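Beta-mannosidase (Trichoderma harzianum, PDB 4CVU) probably hydrolyses terminal beta-D-mannose residues from the non-reducing ends of beta-mannosides, as a glycoside hydrolase of family 2. Local coordinates at residues Y586-M600 against Q676-Y690. Residues are numbered along the deposited sequence; the frame is centred on the assembly and turned at random.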
ATOM      1  N   TYR A 586      28.847  30.386  -0.159  1.00 43.17           N
ATOM      2  CA  TYR A 586      28.865  29.721  -1.469  1.00 43.11           C
ATOM      3  C   TYR A 586      30.243  29.752  -2.175  1.00 43.30           C
ATOM      4  O   TYR A 586      31.008  30.695  -2.019  1.00 41.73           O
ATOM      5  CB  TYR A 586      27.785  30.288  -2.396  1.00 41.81           C
ATOM      6  CG  TYR A 586      26.364  30.288  -1.849  1.00 40.70           C
ATOM      7  CD1 TYR A 586      25.977  29.509  -0.765  1.00 40.97           C
ATOM      8  CD2 TYR A 586      25.399  31.094  -2.444  1.00 41.25           C
ATOM      9  CE1 TYR A 586      24.665  29.546  -0.285  1.00 41.76           C
ATOM     10  CE2 TYR A 586      24.103  31.159  -1.970  1.00 40.18           C
ATOM     11  CZ  TYR A 586      23.729  30.395  -0.898  1.00 40.61           C
ATOM     12  OH  TYR A 586      22.436  30.456  -0.497  1.00 39.95           O
ATOM     13  N   PRO A 587      30.557  28.707  -2.950  1.00 43.36           N
ATOM     14  CA  PRO A 587      31.899  28.644  -3.575  1.00 43.32           C
ATOM     15  C   PRO A 587      32.024  29.603  -4.760  1.00 42.71           C
ATOM     16  O   PRO A 587      31.076  29.726  -5.538  1.00 43.23           O
ATOM     17  CB  PRO A 587      31.994  27.195  -4.043  1.00 43.29           C
ATOM     18  CG  PRO A 587      30.585  26.769  -4.251  1.00 43.71           C
ATOM     19  CD  PRO A 587      29.779  27.477  -3.191  1.00 43.81           C
ATOM     20  N   VAL A 588      33.155  30.305  -4.868  1.00 42.52           N
ATOM     21  CA  VAL A 588      33.467  31.149  -6.030  1.00 43.02           C
ATOM     22  C   VAL A 588      34.231  30.347  -7.095  1.00 43.76           C
ATOM     23  O   VAL A 588      35.413  30.130  -6.950  1.00 44.67           O
ATOM     24  CB  VAL A 588      34.261  32.420  -5.604  1.00 44.33           C
ATOM     25  CG1 VAL A 588      34.653  33.241  -6.808  1.00 45.27           C
ATOM     26  CG2 VAL A 588      33.392  33.313  -4.686  1.00 44.59           C
ATOM     27  N   GLY A 589      33.543  29.874  -8.143  1.00 41.43           N
ATOM     28  CA  GLY A 589      34.165  29.080  -9.203  1.00 40.09           C
ATOM     29  C   GLY A 589      33.778  29.453 -10.624  1.00 37.46           C
ATOM     30  O   GLY A 589      33.080  30.440 -10.848  1.00 38.79           O
ATOM     31  N   ARG A 590      34.223  28.665 -11.585  1.00 36.01           N
ATOM     32  CA  ARG A 590      33.989  28.933 -13.007  1.00 37.04           C
ATOM     33  C   ARG A 590      32.668  28.279 -13.519  1.00 37.84           C
ATOM     34  O   ARG A 590      32.159  28.592 -14.612  1.00 38.02           O
ATOM     35  CB  ARG A 590      35.144  28.348 -13.825  1.00 37.26           C
ATOM     36  CG  ARG A 590      36.559  28.771 -13.435  1.00 37.10           C
ATOM     37  CD  ARG A 590      36.902  30.214 -13.798  1.00 37.90           C
ATOM     38  NE  ARG A 590      38.323  30.436 -13.517  1.00 37.70           N
ATOM     39  CZ  ARG A 590      38.937  31.615 -13.444  1.00 39.18           C
ATOM     40  NH1 ARG A 590      38.275  32.757 -13.642  1.00 40.51           N
ATOM     41  NH2 ARG A 590      40.241  31.645 -13.167  1.00 39.13           N
ATOM     42  N   PHE A 591      32.122  27.376 -12.723  1.00 37.02           N
ATOM     43  CA  PHE A 591      30.980  26.540 -13.180  1.00 35.73           C
ATOM     44  C   PHE A 591      30.568  25.729 -11.983  1.00 35.05           C
ATOM     45  O   PHE A 591      31.429  25.215 -11.264  1.00 34.77           O
ATOM     46  CB  PHE A 591      31.475  25.590 -14.294  1.00 35.25           C
ATOM     47  CG  PHE A 591      30.372  24.857 -15.052  1.00 35.60           C
ATOM     48  CD1 PHE A 591      29.694  23.806 -14.479  1.00 34.88           C
ATOM     49  CD2 PHE A 591      30.083  25.193 -16.379  1.00 36.75           C
ATOM     50  CE1 PHE A 591      28.706  23.127 -15.189  1.00 35.36           C
ATOM     51  CE2 PHE A 591      29.099  24.519 -17.092  1.00 36.18           C
ATOM     52  CZ  PHE A 591      28.420  23.481 -16.488  1.00 35.34           C
ATOM     53  N   ALA A 592      29.259  25.559 -11.774  1.00 35.16           N
ATOM     54  CA  ALA A 592      28.781  24.837 -10.622  1.00 34.13           C
ATOM     55  C   ALA A 592      28.111  23.592 -11.173  1.00 34.97           C
ATOM     56  O   ALA A 592      27.061  23.699 -11.776  1.00 35.00           O
ATOM     57  CB  ALA A 592      27.783  25.693  -9.861  1.00 34.48           C
ATOM     58  N   ASN A 593      28.766  22.442 -11.042  1.00 35.56           N
ATOM     59  CA  ASN A 593      28.286  21.206 -11.656  1.00 36.62           C
ATOM     60  C   ASN A 593      27.433  20.331 -10.751  1.00 35.66           C
ATOM     61  O   ASN A 593      26.800  19.371 -11.232  1.00 38.12           O
ATOM     62  CB  ASN A 593      29.466  20.408 -12.228  1.00 36.65           C
ATOM     63  CG  ASN A 593      30.218  19.615 -11.190  1.00 36.28           C
ATOM     64  OD1 ASN A 593      30.463  20.085 -10.103  1.00 38.61           O
ATOM     65  ND2 ASN A 593      30.637  18.402 -11.553  1.00 37.16           N
ATOM     66  N   GLU A 594      27.451  20.670  -9.455  1.00 36.86           N
ATOM     67  CA  GLU A 594      26.745  19.949  -8.367  1.00 37.16           C
ATOM     68  C   GLU A 594      26.447  20.841  -7.182  1.00 36.90           C
ATOM     69  O   GLU A 594      27.353  21.484  -6.619  1.00 37.40           O
ATOM     70  CB  GLU A 594      27.601  18.815  -7.784  1.00 36.66           C
ATOM     71  CG  GLU A 594      27.864  17.637  -8.657  1.00 38.57           C
ATOM     72  CD  GLU A 594      28.382  16.409  -7.909  1.00 34.98           C
ATOM     73  OE1 GLU A 594      28.005  16.207  -6.742  1.00 35.47           O
ATOM     74  OE2 GLU A 594      29.109  15.556  -8.523  1.00 38.75           O
ATOM     75  N   PHE A 595      25.194  20.829  -6.750  1.00 37.46           N
ATOM     76  CA  PHE A 595      24.810  21.481  -5.483  1.00 37.86           C
ATOM     77  C   PHE A 595      23.407  21.100  -5.076  1.00 35.91           C
ATOM     78  O   PHE A 595      22.529  20.903  -5.935  1.00 40.36           O
ATOM     79  CB  PHE A 595      24.954  23.005  -5.556  1.00 37.57           C
ATOM     80  CG  PHE A 595      24.182  23.638  -6.684  1.00 37.61           C
ATOM     81  CD1 PHE A 595      24.714  23.683  -7.984  1.00 37.02           C
ATOM     82  CD2 PHE A 595      22.940  24.219  -6.452  1.00 38.39           C
ATOM     83  CE1 PHE A 595      24.000  24.281  -9.018  1.00 37.63           C
ATOM     84  CE2 PHE A 595      22.220  24.811  -7.487  1.00 37.70           C
ATOM     85  CZ  PHE A 595      22.759  24.858  -8.760  1.00 38.69           C
ATOM     86  N   GLY A 596      23.193  20.951  -3.771  1.00 35.74           N
ATOM     87  CA  GLY A 596      21.835  20.614  -3.274  1.00 34.36           C
ATOM     88  C   GLY A 596      21.653  20.332  -1.800  1.00 32.99           C
ATOM     89  O   GLY A 596      22.581  20.493  -0.987  1.00 34.90           O
ATOM     90  N   PHE A 597      20.402  20.004  -1.463  1.00 31.48           N
ATOM     91  CA  PHE A 597      19.903  19.697  -0.119  1.00 29.90           C
ATOM     92  C   PHE A 597      18.734  18.725  -0.406  1.00 29.42           C
ATOM     93  O   PHE A 597      18.086  18.934  -1.412  1.00 29.10           O
ATOM     94  CB  PHE A 597      19.343  20.941   0.504  1.00 31.48           C
ATOM     95  CG  PHE A 597      19.295  20.922   2.009  1.00 31.72           C
ATOM     96  CD1 PHE A 597      18.225  20.441   2.680  1.00 32.31           C
ATOM     97  CD2 PHE A 597      20.388  21.410   2.747  1.00 32.38           C
ATOM     98  CE1 PHE A 597      18.188  20.417   4.062  1.00 32.37           C
ATOM     99  CE2 PHE A 597      20.362  21.415   4.098  1.00 32.64           C
ATOM    100  CZ  PHE A 597      19.280  20.929   4.783  1.00 33.58           C
ATOM    101  N   ILE A 598      18.451  17.689   0.405  1.00 29.42           N
ATOM    102  CA  ILE A 598      17.309  16.749   0.126  1.00 28.86           C
ATOM    103  C   ILE A 598      15.931  17.253   0.493  1.00 28.93           C
ATOM    104  O   ILE A 598      15.823  18.162   1.353  1.00 28.16           O
ATOM    105  CB  ILE A 598      17.537  15.374   0.760  1.00 29.20           C
ATOM    106  CG1 ILE A 598      17.487  15.480   2.291  1.00 29.59           C
ATOM    107  CG2 ILE A 598      18.870  14.790   0.313  1.00 29.34           C
ATOM    108  CD1 ILE A 598      17.334  14.159   3.023  1.00 30.09           C
ATOM    109  N   SER A 599      14.820  16.699  -0.049  1.00 28.12           N
ATOM    110  CA  SER A 599      13.576  17.124   0.478  1.00 26.88           C
ATOM    111  C   SER A 599      12.646  15.890   0.260  1.00 27.36           C
ATOM    112  O   SER A 599      12.979  15.029  -0.552  1.00 25.90           O
ATOM    113  CB  SER A 599      13.074  18.320  -0.337  1.00 28.23           C
ATOM    114  OG  SER A 599      12.699  17.943  -1.700  1.00 28.91           O
ATOM    115  N   MET A 600      11.558  15.846   1.019  1.00 27.81           N
ATOM    116  CA  MET A 600      10.578  14.762   0.918  1.00 28.37           C
ATOM    117  C   MET A 600       9.886  14.830  -0.393  1.00 29.44           C
ATOM    118  O   MET A 600       9.667  15.910  -0.925  1.00 29.53           O
ATOM    119  CB  MET A 600       9.500  14.955   1.982  1.00 29.10           C
ATOM    120  CG  MET A 600       9.759  14.601   3.405  1.00 30.00           C
ATOM    121  SD  MET A 600      10.282  12.946   3.613  1.00 30.81           S
ATOM    122  CE  MET A 600      10.177  12.671   5.351  1.00 31.09           C
ATOM    123  N   GLN A 676      10.224  20.978   0.910  1.00 31.20           N
ATOM    124  CA  GLN A 676      10.379  21.383  -0.476  1.00 31.43           C
ATOM    125  C   GLN A 676      10.545  22.886  -0.648  1.00 30.88           C
ATOM    126  O   GLN A 676      11.185  23.296  -1.553  1.00 31.31           O
ATOM    127  CB  GLN A 676       9.158  20.947  -1.310  1.00 31.12           C
ATOM    128  CG  GLN A 676       9.144  19.466  -1.492  1.00 29.90           C
ATOM    129  CD  GLN A 676       8.112  19.028  -2.491  1.00 30.28           C
ATOM    130  OE1 GLN A 676       7.597  19.821  -3.274  1.00 30.81           O
ATOM    131  NE2 GLN A 676       7.873  17.749  -2.523  1.00 30.30           N
ATOM    132  N   LEU A 677       9.923  23.680   0.214  1.00 31.53           N
ATOM    133  CA  LEU A 677      10.013  25.115   0.119  1.00 32.35           C
ATOM    134  C   LEU A 677      11.426  25.542   0.442  1.00 33.47           C
ATOM    135  O   LEU A 677      11.951  26.497  -0.170  1.00 32.43           O
ATOM    136  CB  LEU A 677       9.052  25.801   1.086  1.00 33.10           C
ATOM    137  CG  LEU A 677       7.539  25.663   0.829  1.00 33.44           C
ATOM    138  CD1 LEU A 677       6.804  26.419   1.909  1.00 34.03           C
ATOM    139  CD2 LEU A 677       7.136  26.179  -0.554  1.00 34.01           C
ATOM    140  N   PHE A 678      12.007  24.873   1.436  1.00 33.12           N
ATOM    141  CA  PHE A 678      13.374  25.235   1.877  1.00 34.03           C
ATOM    142  C   PHE A 678      14.358  24.893   0.742  1.00 33.14           C
ATOM    143  O   PHE A 678      15.135  25.724   0.349  1.00 31.30           O
ATOM    144  CB  PHE A 678      13.776  24.501   3.157  1.00 34.37           C
ATOM    145  CG  PHE A 678      15.220  24.649   3.459  1.00 34.24           C
ATOM    146  CD1 PHE A 678      15.680  25.756   4.140  1.00 35.90           C
ATOM    147  CD2 PHE A 678      16.119  23.729   3.003  1.00 35.13           C
ATOM    148  CE1 PHE A 678      17.028  25.937   4.373  1.00 35.08           C
ATOM    149  CE2 PHE A 678      17.465  23.905   3.206  1.00 35.77           C
ATOM    150  CZ  PHE A 678      17.924  25.010   3.907  1.00 36.00           C
ATOM    151  N   GLN A 679      14.225  23.694   0.153  1.00 31.84           N
ATOM    152  CA  GLN A 679      15.082  23.267  -0.964  1.00 32.06           C
ATOM    153  C   GLN A 679      14.960  24.211  -2.142  1.00 32.14           C
ATOM    154  O   GLN A 679      15.967  24.527  -2.750  1.00 34.23           O
ATOM    155  CB  GLN A 679      14.712  21.843  -1.440  1.00 30.39           C
ATOM    156  CG  GLN A 679      15.597  21.216  -2.523  1.00 30.06           C
ATOM    157  CD  GLN A 679      14.855  20.039  -3.200  1.00 30.39           C
ATOM    158  OE1 GLN A 679      13.659  20.083  -3.258  1.00 29.99           O
ATOM    159  NE2 GLN A 679      15.556  19.080  -3.755  1.00 31.35           N
ATOM    160  N   ALA A 680      13.730  24.575  -2.544  1.00 32.89           N
ATOM    161  CA  ALA A 680      13.538  25.489  -3.683  1.00 32.57           C
ATOM    162  C   ALA A 680      14.259  26.826  -3.450  1.00 33.67           C
ATOM    163  O   ALA A 680      14.958  27.333  -4.320  1.00 33.00           O
ATOM    164  CB  ALA A 680      12.104  25.752  -3.879  1.00 33.68           C
ATOM    165  N   ASP A 681      14.021  27.380  -2.285  1.00 34.29           N
ATOM    166  CA  ASP A 681      14.525  28.712  -1.964  1.00 36.61           C
ATOM    167  C   ASP A 681      16.052  28.687  -1.888  1.00 36.63           C
ATOM    168  O   ASP A 681      16.711  29.651  -2.284  1.00 37.98           O
ATOM    169  CB  ASP A 681      13.881  29.216  -0.663  1.00 36.45           C
ATOM    170  CG  ASP A 681      12.501  29.881  -0.887  1.00 37.67           C
ATOM    171  OD1 ASP A 681      12.183  30.227  -2.040  1.00 38.65           O
ATOM    172  OD2 ASP A 681      11.721  30.057   0.099  1.00 37.41           O
ATOM    173  N   MET A 682      16.611  27.635  -1.294  1.00 37.33           N
ATOM    174  CA  MET A 682      18.079  27.483  -1.274  1.00 39.48           C
ATOM    175  C   MET A 682      18.681  27.336  -2.682  1.00 37.84           C
ATOM    176  O   MET A 682      19.680  27.964  -2.968  1.00 38.38           O
ATOM    177  CB  MET A 682      18.538  26.358  -0.348  1.00 41.65           C
ATOM    178  CG  MET A 682      20.029  26.464   0.006  1.00 45.98           C
ATOM    179  SD  MET A 682      20.676  25.024   0.887  1.00 46.93           S
ATOM    180  CE  MET A 682      20.428  23.807  -0.385  1.00 50.36           C
ATOM    181  N   TYR A 683      18.056  26.558  -3.572  1.00 37.01           N
ATOM    182  CA  TYR A 683      18.601  26.402  -4.915  1.00 37.34           C
ATOM    183  C   TYR A 683      18.553  27.732  -5.662  1.00 37.99           C
ATOM    184  O   TYR A 683      19.537  28.132  -6.300  1.00 37.94           O
ATOM    185  CB  TYR A 683      17.872  25.293  -5.718  1.00 37.86           C
ATOM    186  CG  TYR A 683      18.243  23.879  -5.333  1.00 36.18           C
ATOM    187  CD1 TYR A 683      18.262  23.491  -4.004  1.00 36.50           C
ATOM    188  CD2 TYR A 683      18.464  22.909  -6.289  1.00 35.60           C
ATOM    189  CE1 TYR A 683      18.561  22.196  -3.640  1.00 35.25           C
ATOM    190  CE2 TYR A 683      18.742  21.599  -5.928  1.00 36.04           C
ATOM    191  CZ  TYR A 683      18.774  21.268  -4.599  1.00 35.27           C
ATOM    192  OH  TYR A 683      19.066  19.999  -4.193  1.00 35.82           O
ATOM    193  N   LYS A 684      17.420  28.439  -5.534  1.00 38.20           N
ATOM    194  CA  LYS A 684      17.247  29.791  -6.096  1.00 37.70           C
ATOM    195  C   LYS A 684      18.362  30.691  -5.630  1.00 37.66           C
ATOM    196  O   LYS A 684      18.991  31.402  -6.424  1.00 36.29           O
ATOM    197  CB  LYS A 684      15.920  30.361  -5.644  1.00 37.12           C
ATOM    198  CG  LYS A 684      15.620  31.759  -6.102  1.00 39.07           C
ATOM    199  CD  LYS A 684      14.531  32.387  -5.224  1.00 39.70           C
ATOM    200  CE  LYS A 684      14.195  33.784  -5.610  1.00 39.98           C
ATOM    201  NZ  LYS A 684      13.130  34.349  -4.718  1.00 40.21           N
ATOM    202  N   SER A 685      18.577  30.662  -4.326  1.00 37.44           N
ATOM    203  CA  SER A 685      19.641  31.457  -3.731  1.00 38.22           C
ATOM    204  C   SER A 685      21.040  31.137  -4.325  1.00 40.13           C
ATOM    205  O   SER A 685      21.899  32.055  -4.522  1.00 42.21           O
ATOM    206  CB  SER A 685      19.650  31.278  -2.221  1.00 38.29           C
ATOM    207  OG  SER A 685      20.637  32.122  -1.619  1.00 36.35           O
ATOM    208  N   GLU A 686      21.301  29.857  -4.608  1.00 36.87           N
ATOM    209  CA  GLU A 686      22.556  29.501  -5.214  1.00 36.63           C
ATOM    210  C   GLU A 686      22.573  29.829  -6.690  1.00 35.38           C
ATOM    211  O   GLU A 686      23.527  30.396  -7.174  1.00 34.30           O
ATOM    212  CB  GLU A 686      22.929  28.033  -4.964  1.00 35.18           C
ATOM    213  CG  GLU A 686      23.316  27.764  -3.527  1.00 35.13           C
ATOM    214  CD  GLU A 686      23.890  26.393  -3.293  1.00 35.08           C
ATOM    215  OE1 GLU A 686      24.739  25.936  -4.046  1.00 34.23           O
ATOM    216  OE2 GLU A 686      23.516  25.773  -2.299  1.00 38.43           O
ATOM    217  N   ILE A 687      21.523  29.466  -7.431  1.00 35.15           N
ATOM    218  CA  ILE A 687      21.542  29.705  -8.852  1.00 34.98           C
ATOM    219  C   ILE A 687      21.725  31.185  -9.239  1.00 36.19           C
ATOM    220  O   ILE A 687      22.439  31.491 -10.187  1.00 36.98           O
ATOM    221  CB  ILE A 687      20.255  29.214  -9.534  1.00 34.88           C
ATOM    222  CG1 ILE A 687      20.208  27.682  -9.479  1.00 34.50           C
ATOM    223  CG2 ILE A 687      20.284  29.724 -10.973  1.00 35.33           C
ATOM    224  CD1 ILE A 687      18.884  27.056  -9.909  1.00 35.03           C
ATOM    225  N   GLN A 688      21.017  32.085  -8.562  1.00 38.35           N
ATOM    226  CA  GLN A 688      21.125  33.506  -8.877  1.00 40.24           C
ATOM    227  C   GLN A 688      22.544  34.013  -8.551  1.00 40.02           C
ATOM    228  O   GLN A 688      23.068  34.875  -9.226  1.00 41.47           O
ATOM    229  CB  GLN A 688      20.077  34.321  -8.129  1.00 41.22           C
ATOM    230  CG  GLN A 688      20.225  34.380  -6.613  1.00 40.86           C
ATOM    231  CD  GLN A 688      19.146  35.224  -5.945  1.00 42.09           C
ATOM    232  OE1 GLN A 688      17.968  35.208  -6.329  1.00 40.25           O
ATOM    233  NE2 GLN A 688      19.557  35.990  -4.928  1.00 42.80           N
ATOM    234  N   PHE A 689      23.161  33.453  -7.527  1.00 39.48           N
ATOM    235  CA  PHE A 689      24.559  33.808  -7.177  1.00 39.33           C
ATOM    236  C   PHE A 689      25.576  33.287  -8.223  1.00 38.71           C
ATOM    237  O   PHE A 689      26.489  33.998  -8.632  1.00 37.48           O
ATOM    238  CB  PHE A 689      24.883  33.268  -5.781  1.00 40.65           C
ATOM    239  CG  PHE A 689      26.336  33.275  -5.444  1.00 39.64           C
ATOM    240  CD1 PHE A 689      26.915  34.365  -4.846  1.00 40.36           C
ATOM    241  CD2 PHE A 689      27.119  32.171  -5.728  1.00 41.18           C
ATOM    242  CE1 PHE A 689      28.241  34.369  -4.541  1.00 41.64           C
ATOM    243  CE2 PHE A 689      28.471  32.172  -5.445  1.00 41.30           C
ATOM    244  CZ  PHE A 689      29.028  33.271  -4.845  1.00 41.64           C
ATOM    245  N   TYR A 690      25.379  32.057  -8.683  1.00 36.84           N
ATOM    246  CA  TYR A 690      26.219  31.507  -9.757  1.00 37.35           C
ATOM    247  C   TYR A 690      26.067  32.318 -11.060  1.00 37.38           C
ATOM    248  O   TYR A 690      27.060  32.662 -11.707  1.00 37.33           O
ATOM    249  CB  TYR A 690      25.925  30.019 -10.029  1.00 35.56           C
ATOM    250  CG  TYR A 690      26.199  29.094  -8.866  1.00 35.43           C
ATOM    251  CD1 TYR A 690      27.336  29.250  -8.068  1.00 35.27           C
ATOM    252  CD2 TYR A 690      25.275  28.076  -8.519  1.00 35.32           C
ATOM    253  CE1 TYR A 690      27.552  28.428  -6.970  1.00 35.95           C
ATOM    254  CE2 TYR A 690      25.497  27.256  -7.432  1.00 34.65           C
ATOM    255  CZ  TYR A 690      26.629  27.426  -6.655  1.00 35.05           C
ATOM    256  OH  TYR A 690      26.864  26.586  -5.550  1.00 34.51           O
TER
HETATM  257  O   HOH W   1      28.540  24.446  -6.700  1.00 39.82           O
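The Y586 side chain runs along helix 676-690, back toward its N-terminal end, and meets it from CB to OH. CG is anti to the carbonyl carbon (chi1 -54°), which directs the ring along the helix to S685. CB sits over the face of the F689 ring, 4.1 Å from the centroid. CD2 turns the tyrosine edge toward that same face, a T-shaped pair with planes at 77°. Over one face of the Y586 ring stands E686 CG, a CH-pi contact. At the tip, S685 OG donates to Y586 OH at 2.7 Å, and OH also bonds S580 O.

Y690 has A592 CB over one ring face, 3.6 Å from the centroid. Its CE2 edge points at the face of F595. Y690 OH donates to E686 OE1 at 2.7 Å and accepts from a water that also bonds E594 O. With an alanine here, A592 and F595 would probably face a gap and E686 OE1 would lose this donor.

Further along, the F678 edge meets the F597 face. F597 N donates to Y683 OH, which also bonds W706 O.

Strand 592-595 runs nearly antiparallel to segment 676-690, at 163°. Its bonding to 570-572 and 702-705 is consistent with a strand of the family 2 (beta/alpha)8 barrel, with helix 664-692 packed outside, against helix 729-736.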